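Cobalamin-binding protein (Desulfitobacterium hafniense, PDB 4JGI) binds methylcobalamin through its cobalt and probably serves as the corrinoid-carrying, methyl-transferring component of an O-demethylase system. Local coordinates at residues Glu21-Asp24 with Lys25-Lys29; Arg158-Val161 with Asp162-Ala166. One frame throughout, in Å; residues are numbered along the deposited sequence.

Overall arrangement
Both contacts join side chains three or four residues apart along a single helix, one in each of the two B12-binding regions of the chain. Interaction 1 lies on helix 16-29 of the N-terminal helical part, and interaction 2 on helix 151-166 of the Rossmann-like domain with its parallel sheet. They sit on opposite sides of the chain's centre, with their own centres 47 Å apart and their nearest atoms about 36 Å apart, so neither touches the other. Interaction 1 is away from the cobalamin site. Interaction 2 is nearer: the side chain of Thr-160 is about 11 Å from the bound methylcobalamin, and equally about 11 Å from the side chain of Ser-147, which binds it.

Interaction 1: residues Glu21-Asp24 with Lys25-Lys29; sequences EVVD and KVMAK
Glu-21 and Lys-25 run side by side and point the same way, one helical turn apart. The glutamate chain stays extended, with CG anti to the backbone N (chi1 -154°), and its OE2 lies 3.7 Å from NZ of Lys-25, a long salt bridge. The lysine bends only near its end, and its CG passes 3.6 Å from the carbonyl O of Glu-21. Beneath these side chains the backbone keeps alpha-helical i to i+4 bonding, with Val-26 N to Val-22 O at 3.0 Å and Met-27 N to Val-23 O at 2.9 Å. The helix, 16-29, belongs to the helical N-terminal B12-binding region, and its valines pack on the neighbouring helices: Val-22 and Val-26 touch Leu-38 of helix 32-54, while Val-23 reaches Leu-77 of helix 60-77. Toward helix 60-77, Met-27 crosses Val-23 at a slant, SD lying 4.0 Å from CG1. The methionine bends at its last torsion (chi3 -39°), which carries CE back alongside Asp-24, to 3.4 Å from OD1. The Met-27 side chain also touches Lys-76 of that helix.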
# COMPACT_ATOMS: atom_id res chain seq x y z
N GLU A 21 -11.01 -17.78 -12.61
CA GLU A 21 -12.31 -18.52 -12.72
C GLU A 21 -13.44 -17.73 -12.06
O GLU A 21 -14.49 -17.52 -12.68
CB GLU A 21 -12.19 -19.89 -12.07
CG GLU A 21 -13.12 -20.93 -12.58
CD GLU A 21 -12.75 -22.31 -12.07
OE1 GLU A 21 -11.56 -22.56 -11.72
OE2 GLU A 21 -13.68 -23.15 -12.01
N VAL A 22 -13.17 -17.16 -10.89
CA VAL A 22 -14.20 -16.42 -10.20
C VAL A 22 -14.41 -15.05 -10.79
O VAL A 22 -15.55 -14.57 -10.90
CB VAL A 22 -14.02 -16.41 -8.65
CG1 VAL A 22 -12.81 -15.63 -8.12
CG2 VAL A 22 -15.25 -15.87 -7.96
N VAL A 23 -13.34 -14.41 -11.26
CA VAL A 23 -13.49 -13.11 -11.91
C VAL A 23 -14.37 -13.27 -13.15
O VAL A 23 -15.25 -12.48 -13.35
CB VAL A 23 -12.14 -12.48 -12.27
CG1 VAL A 23 -12.33 -11.31 -13.21
CG2 VAL A 23 -11.44 -12.05 -10.99
N ASP A 24 -14.16 -14.34 -13.89
CA ASP A 24 -15.02 -14.59 -15.06
C ASP A 24 -16.49 -14.80 -14.71
O ASP A 24 -17.34 -14.28 -15.40
CB ASP A 24 -14.54 -15.80 -15.82
CG ASP A 24 -13.19 -15.58 -16.48
OD1 ASP A 24 -12.68 -14.43 -16.58
OD2 ASP A 24 -12.62 -16.62 -16.88
N LYS A 25 -16.77 -15.56 -13.67
CA LYS A 25 -18.14 -15.76 -13.20
C LYS A 25 -18.83 -14.45 -12.78
O LYS A 25 -20.02 -14.19 -13.12
CB LYS A 25 -18.15 -16.76 -12.05
CG LYS A 25 -18.02 -18.20 -12.54
CD LYS A 25 -17.89 -19.18 -11.37
CE LYS A 25 -17.31 -20.53 -11.78
NZ LYS A 25 -16.49 -21.10 -10.68
N VAL A 26 -18.10 -13.62 -12.06
CA VAL A 26 -18.60 -12.33 -11.66
C VAL A 26 -18.82 -11.42 -12.85
O VAL A 26 -19.85 -10.72 -12.94
CB VAL A 26 -17.68 -11.68 -10.62
CG1 VAL A 26 -18.03 -10.22 -10.39
CG2 VAL A 26 -17.76 -12.50 -9.35
N MET A 27 -17.87 -11.38 -13.77
CA MET A 27 -18.04 -10.47 -14.91
C MET A 27 -19.30 -10.89 -15.71
O MET A 27 -20.05 -10.01 -16.15
CB MET A 27 -16.79 -10.39 -15.80
CG MET A 27 -15.60 -9.62 -15.23
SD MET A 27 -14.24 -9.78 -16.43
CE MET A 27 -14.16 -11.43 -17.15
N ALA A 28 -19.58 -12.20 -15.80
CA ALA A 28 -20.77 -12.69 -16.52
C ALA A 28 -22.08 -12.29 -15.91
O ALA A 28 -23.04 -12.09 -16.63
CB ALA A 28 -20.77 -14.20 -16.59
N LYS A 29 -22.17 -12.25 -14.59
CA LYS A 29 -23.47 -11.87 -14.05
C LYS A 29 -23.64 -10.34 -13.99
O LYS A 29 -24.73 -9.83 -13.66
CB LYS A 29 -23.82 -12.58 -12.75
CG LYS A 29 -22.80 -12.56 -11.66
CD LYS A 29 -23.27 -13.41 -10.49
CE LYS A 29 -23.45 -14.89 -10.84
NZ LYS A 29 -24.31 -15.51 -9.81

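Interaction 2: residues Arg158-Val161 with Asp162-Ala166; sequences RETV and DALKA
Val-161 lays its CG1 methyl against the far end of the Lys-165 chain, 3.6 Å from CE and 3.8 Å from NZ, the lysine chain passing across the methyl at an angle. Both belong to helix 151-166, the connecting helix of the beta-alpha-beta unit formed with strands 143-147 and 174-178 in the Rossmann-like cobalamin domain. The lysine leaves the backbone with CG anti to its carbonyl carbon (chi1 -76°) and stays extended beyond, a course that runs back over the preceding turn and puts its methylene next to the valine. Arg-170, in the loop after the helix, touches both side chains.

One turn earlier, Arg-158 and Asp-162 form a long salt bridge, with NH1 4.0 Å from OD2. The carboxylate oxygen comes to the edge of the guanidinium, near its plane, but the two flat groups are turned 48° apart, so they do not meet as a coplanar, two-pronged pair. A bend at chi3 (43°) swings the arginine head round, and its NH2 also has a weak, long ion pair with Asp-155. An alanine in place of Asp-162 would probably leave the Arg-158 guanidinium without this acidic neighbour and freer to turn, with the weak pair to Asp-155 as a poor substitute.

Another face of the helix packs inward: Thr-160 and Ala-163 on Val-129 of helix 129-139, and Leu-164 on Leu-169 in the following loop. OG1 of the buried Thr-160 is hydrogen-bonded to the carbonyl O of Ser-156. Thr-160 O in turn accepts Leu-164 N at 3.0 Å, while CG of Leu-164 sits 3.3 Å from that same oxygen.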
# COMPACT_ATOMS: atom_id res chain seq x y z
N ARG A 158 12.06 11.98 10.07
CA ARG A 158 11.71 12.82 11.22
C ARG A 158 11.61 14.27 10.79
O ARG A 158 10.64 14.95 11.19
CB ARG A 158 12.77 12.65 12.29
CG ARG A 158 12.45 13.51 13.53
CD ARG A 158 13.41 13.31 14.69
NE ARG A 158 14.78 13.25 14.24
CZ ARG A 158 15.48 14.25 13.73
NH1 ARG A 158 14.99 15.49 13.65
NH2 ARG A 158 16.73 14.00 13.32
N GLU A 159 12.55 14.73 9.99
CA GLU A 159 12.45 16.07 9.48
C GLU A 159 11.22 16.38 8.64
O GLU A 159 10.62 17.49 8.69
CB GLU A 159 13.69 16.40 8.67
CG GLU A 159 14.94 16.39 9.53
CD GLU A 159 16.23 16.37 8.70
OE1 GLU A 159 16.14 16.23 7.44
OE2 GLU A 159 17.32 16.50 9.31
N THR A 160 10.78 15.39 7.84
CA THR A 160 9.56 15.53 7.03
C THR A 160 8.31 15.68 7.95
O THR A 160 7.48 16.57 7.74
CB THR A 160 9.37 14.32 6.13
OG1 THR A 160 10.50 14.19 5.28
CG2 THR A 160 8.14 14.44 5.28
N VAL A 161 8.22 14.85 8.96
CA VAL A 161 7.09 14.95 9.93
C VAL A 161 7.11 16.29 10.64
O VAL A 161 6.07 16.93 10.74
CB VAL A 161 7.11 13.79 10.92
CG1 VAL A 161 6.07 13.99 12.03
CG2 VAL A 161 6.85 12.51 10.14
N ASP A 162 8.29 16.71 11.02
CA ASP A 162 8.44 17.99 11.76
C ASP A 162 8.01 19.15 10.84
O ASP A 162 7.34 20.13 11.25
CB ASP A 162 9.83 18.21 12.21
CG ASP A 162 10.20 17.31 13.39
OD1 ASP A 162 9.26 16.71 13.98
OD2 ASP A 162 11.43 17.26 13.78
N ALA A 163 8.40 19.10 9.57
CA ALA A 163 7.97 20.10 8.59
C ALA A 163 6.47 20.13 8.35
O ALA A 163 5.88 21.14 8.21
CB ALA A 163 8.69 19.92 7.29
N LEU A 164 5.83 18.97 8.33
CA LEU A 164 4.38 18.89 8.19
C LEU A 164 3.71 19.50 9.41
O LEU A 164 2.65 20.16 9.27
CB LEU A 164 3.92 17.46 7.97
CG LEU A 164 4.41 16.86 6.62
CD1 LEU A 164 4.12 15.35 6.69
CD2 LEU A 164 3.70 17.51 5.46
N LYS A 165 4.28 19.29 10.59
CA LYS A 165 3.78 19.90 11.83
C LYS A 165 3.91 21.44 11.73
O LYS A 165 2.92 22.18 12.04
CB LYS A 165 4.50 19.34 13.10
CG LYS A 165 4.10 17.95 13.55
CD LYS A 165 4.86 17.44 14.82
CE LYS A 165 4.97 15.85 14.88
NZ LYS A 165 5.96 14.91 15.71
N ALA A 166 5.05 21.93 11.28
CA ALA A 166 5.26 23.38 11.18
C ALA A 166 4.32 24.08 10.22
O ALA A 166 3.92 25.23 10.43
CB ALA A 166 6.70 23.65 10.80